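Local coordinates for kelch domain-containing protein (Colletotrichum graminicola M1.001, PDB 5C86) that probably oxidises alcohols with a copper centre, as a fungal member of the AA5 family of galactose and glyoxal oxidases, at residues Pro400-Met405 with Ser444-Val449. Residues are numbered along the deposited sequence; the frame is centred on the assembly and turned at random.
Sequences PITITM and SFTVNV
T402 and T446 face each other across a non-hydrogen-bonded position of two antiparallel strands, and their hydroxyls meet, OG1 to OG1 at 2.8 Å, in a bond that either could donate. Both threonines hold OG1 beside their own backbone N (chi1 -62° and -61°), which brings the oxygens together. Two residues along, T404 OG1 and S444 OG form a longer bond of 3.3 Å. Small hydroxyl side chains suit this partly exposed face, and threonine's branch fits an extended backbone.

The other face, of I401, I403, F445 and V447, is apolar and buried. I403 turns CD1 away from its direct partner F445 and obliquely toward V447, 3.8 Å from V447 CG1, while I401 sets CB against V447 CG2 at 3.9 Å and extends CD1 to V449 CG2. Beta-branched isoleucine and valine combine strand preference with the bulk a buried face needs, and the flat ring of F445 suits it too. M405 CG approaches F445 CD1 obliquely at 4.4 Å.

I401 and V447, like I403 and F445, exchange paired N-H···O bonds; I403 N to F445 O is nearly straight (2.8 Å, 176°). The same carbonyls also receive CA-H···O contacts, as F445 O does from T402 CA.

The pair belongs to the early set, immunoglobulin-like domain, away from the copper site. Strand 387-390 flanks 400-405 and strand 431-438 flanks 444-448; I401 and I403 rest on L463 of strand 459-466, I401 also on F478 of strand 476-481, V449 touches V480 of that strand, and the F445 ring meets F413 of strand 412-422.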
ATOM      1  N   PRO A 400      -0.484   8.230  24.754  1.00 15.26           N
ATOM      2  CA  PRO A 400      -0.914   9.516  24.316  1.00 15.11           C
ATOM      3  C   PRO A 400       0.140  10.227  23.483  1.00 13.93           C
ATOM      4  O   PRO A 400       1.328  10.030  23.678  1.00 16.15           O
ATOM      5  CB  PRO A 400      -1.142  10.282  25.647  1.00 16.95           C
ATOM      6  CG  PRO A 400      -0.058   9.739  26.532  1.00 19.32           C
ATOM      7  CD  PRO A 400       0.012   8.274  26.158  1.00 19.27           C
ATOM      8  N   ILE A 401      -0.334  11.099  22.569  1.00 12.71           N
ATOM      9  CA  ILE A 401       0.485  12.026  21.821  1.00 12.05           C
ATOM     10  C   ILE A 401      -0.241  13.372  21.889  1.00 12.67           C
ATOM     11  O   ILE A 401      -1.427  13.468  21.524  1.00 13.88           O
ATOM     12  CB  ILE A 401       0.591  11.654  20.366  1.00 15.12           C
ATOM     13  CG1 ILE A 401       1.291  10.318  20.211  1.00 17.10           C
ATOM     14  CG2 ILE A 401       1.459  12.665  19.591  1.00 16.08           C
ATOM     15  CD1 ILE A 401       1.272   9.864  18.736  1.00 19.54           C
ATOM     16  N   THR A 402       0.445  14.404  22.343  1.00 13.46           N
ATOM     17  CA  THR A 402      -0.076  15.730  22.274  1.00 13.49           C
ATOM     18  C   THR A 402       0.473  16.409  20.995  1.00 12.45           C
ATOM     19  O   THR A 402       1.708  16.453  20.805  1.00 14.69           O
ATOM     20  CB  THR A 402       0.270  16.571  23.524  1.00 14.72           C
ATOM     21  OG1 THR A 402      -0.329  15.932  24.669  1.00 17.31           O
ATOM     22  CG2 THR A 402      -0.295  17.968  23.424  1.00 15.58           C
ATOM     23  N   ILE A 403      -0.431  16.947  20.199  1.00 12.95           N
ATOM     24  CA  ILE A 403      -0.175  17.556  18.910  1.00 14.02           C
ATOM     25  C   ILE A 403      -0.379  19.044  19.135  1.00 14.80           C
ATOM     26  O   ILE A 403      -1.492  19.415  19.499  1.00 16.90           O
ATOM     27  CB  ILE A 403      -1.134  17.042  17.863  1.00 15.12           C
ATOM     28  CG1 ILE A 403      -1.085  15.515  17.753  1.00 15.66           C
ATOM     29  CG2 ILE A 403      -0.850  17.751  16.501  1.00 14.92           C
ATOM     30  CD1 ILE A 403      -2.381  14.857  17.426  1.00 19.78           C
ATOM     31  N   THR A 404       0.612  19.862  18.871  1.00 14.87           N
ATOM     32  CA  THR A 404       0.372  21.343  19.025  1.00 16.75           C
ATOM     33  C   THR A 404       0.335  21.953  17.622  1.00 13.23           C
ATOM     34  O   THR A 404       1.279  21.802  16.877  1.00 13.59           O
ATOM     35  CB  THR A 404       1.510  21.945  19.806  1.00 19.94           C
ATOM     36  OG1 THR A 404       1.578  21.294  21.088  1.00 23.58           O
ATOM     37  CG2 THR A 404       1.275  23.421  20.009  1.00 22.29           C
ATOM     38  N   MET A 405      -0.773  22.576  17.311  1.00 14.00           N
ATOM     39  CA  MET A 405      -1.057  23.239  16.041  1.00 13.03           C
ATOM     40  C   MET A 405      -0.570  24.652  16.111  1.00 16.17           C
ATOM     41  O   MET A 405      -0.664  25.314  17.154  1.00 17.06           O
ATOM     42  CB  MET A 405      -2.530  23.186  15.700  1.00 15.30           C
ATOM     43  CG  MET A 405      -3.126  21.767  15.714  1.00 15.68           C
ATOM     44  SD  MET A 405      -2.231  20.630  14.608  1.00 15.26           S
ATOM     45  CE  MET A 405      -2.563  21.452  13.053  1.00 14.65           C
ATOM     46  N   SER A 444      -3.416  22.872  21.296  1.00 16.44           N
ATOM     47  CA  SER A 444      -2.840  21.608  21.712  1.00 16.29           C
ATOM     48  C   SER A 444      -4.036  20.617  21.819  1.00 15.21           C
ATOM     49  O   SER A 444      -5.105  20.952  22.358  1.00 15.78           O
ATOM     50  CB  SER A 444      -2.189  21.734  23.082  1.00 20.77           C
ATOM     51  OG  SER A 444      -0.948  22.415  22.876  1.00 28.87           O
ATOM     52  N   PHE A 445      -3.858  19.430  21.225  1.00 13.13           N
ATOM     53  CA  PHE A 445      -4.835  18.372  21.202  1.00 13.24           C
ATOM     54  C   PHE A 445      -4.161  17.104  21.572  1.00 13.36           C
ATOM     55  O   PHE A 445      -3.092  16.787  21.033  1.00 14.44           O
ATOM     56  CB  PHE A 445      -5.484  18.220  19.875  1.00 13.38           C
ATOM     57  CG  PHE A 445      -6.310  19.373  19.490  1.00 14.76           C
ATOM     58  CD1 PHE A 445      -5.701  20.503  18.990  1.00 16.63           C
ATOM     59  CD2 PHE A 445      -7.695  19.334  19.640  1.00 16.06           C
ATOM     60  CE1 PHE A 445      -6.469  21.608  18.684  1.00 16.67           C
ATOM     61  CE2 PHE A 445      -8.456  20.444  19.320  1.00 16.19           C
ATOM     62  CZ  PHE A 445      -7.793  21.576  18.880  1.00 16.73           C
ATOM     63  N   THR A 446      -4.778  16.289  22.418  1.00 12.15           N
ATOM     64  CA  THR A 446      -4.137  15.053  22.767  1.00 11.85           C
ATOM     65  C   THR A 446      -4.984  13.897  22.234  1.00 10.87           C
ATOM     66  O   THR A 446      -6.186  13.884  22.390  1.00 12.91           O
ATOM     67  CB  THR A 446      -3.942  14.917  24.298  1.00 13.66           C
ATOM     68  OG1 THR A 446      -3.082  16.013  24.736  1.00 14.32           O
ATOM     69  CG2 THR A 446      -3.338  13.568  24.667  1.00 14.13           C
ATOM     70  N   VAL A 447      -4.321  12.967  21.598  1.00 10.73           N
ATOM     71  CA  VAL A 447      -4.898  11.743  21.052  1.00 11.71           C
ATOM     72  C   VAL A 447      -4.280  10.562  21.758  1.00 12.26           C
ATOM     73  O   VAL A 447      -3.220  10.678  22.391  1.00 13.45           O
ATOM     74  CB  VAL A 447      -4.622  11.610  19.513  1.00 12.67           C
ATOM     75  CG1 VAL A 447      -5.287  12.724  18.760  1.00 12.27           C
ATOM     76  CG2 VAL A 447      -3.121  11.492  19.165  1.00 14.20           C
ATOM     77  N   ASN A 448      -4.896   9.395  21.598  1.00 11.85           N
ATOM     78  CA  ASN A 448      -4.200   8.197  22.027  1.00 12.92           C
ATOM     79  C   ASN A 448      -4.122   7.244  20.838  1.00 11.62           C
ATOM     80  O   ASN A 448      -5.100   6.993  20.122  1.00 12.89           O
ATOM     81  CB  ASN A 448      -4.970   7.449  23.126  1.00 13.93           C
ATOM     82  CG  ASN A 448      -5.024   8.129  24.449  1.00 17.59           C
ATOM     83  OD1 ASN A 448      -4.364   9.157  24.737  1.00 21.05           O
ATOM     84  ND2 ASN A 448      -5.785   7.497  25.329  1.00 18.77           N
ATOM     85  N   VAL A 449      -2.986   6.581  20.737  1.00 12.70           N
ATOM     86  CA  VAL A 449      -2.833   5.496  19.761  1.00 11.55           C
ATOM     87  C   VAL A 449      -3.743   4.328  20.165  1.00 12.96           C
ATOM     88  O   VAL A 449      -3.774   4.072  21.354  1.00 12.55           O
ATOM     89  CB  VAL A 449      -1.407   5.042  19.704  1.00 13.07           C
ATOM     90  CG1 VAL A 449      -1.256   3.834  18.808  1.00 13.38           C
ATOM     91  CG2 VAL A 449      -0.539   6.171  19.186  1.00 13.91           C
TER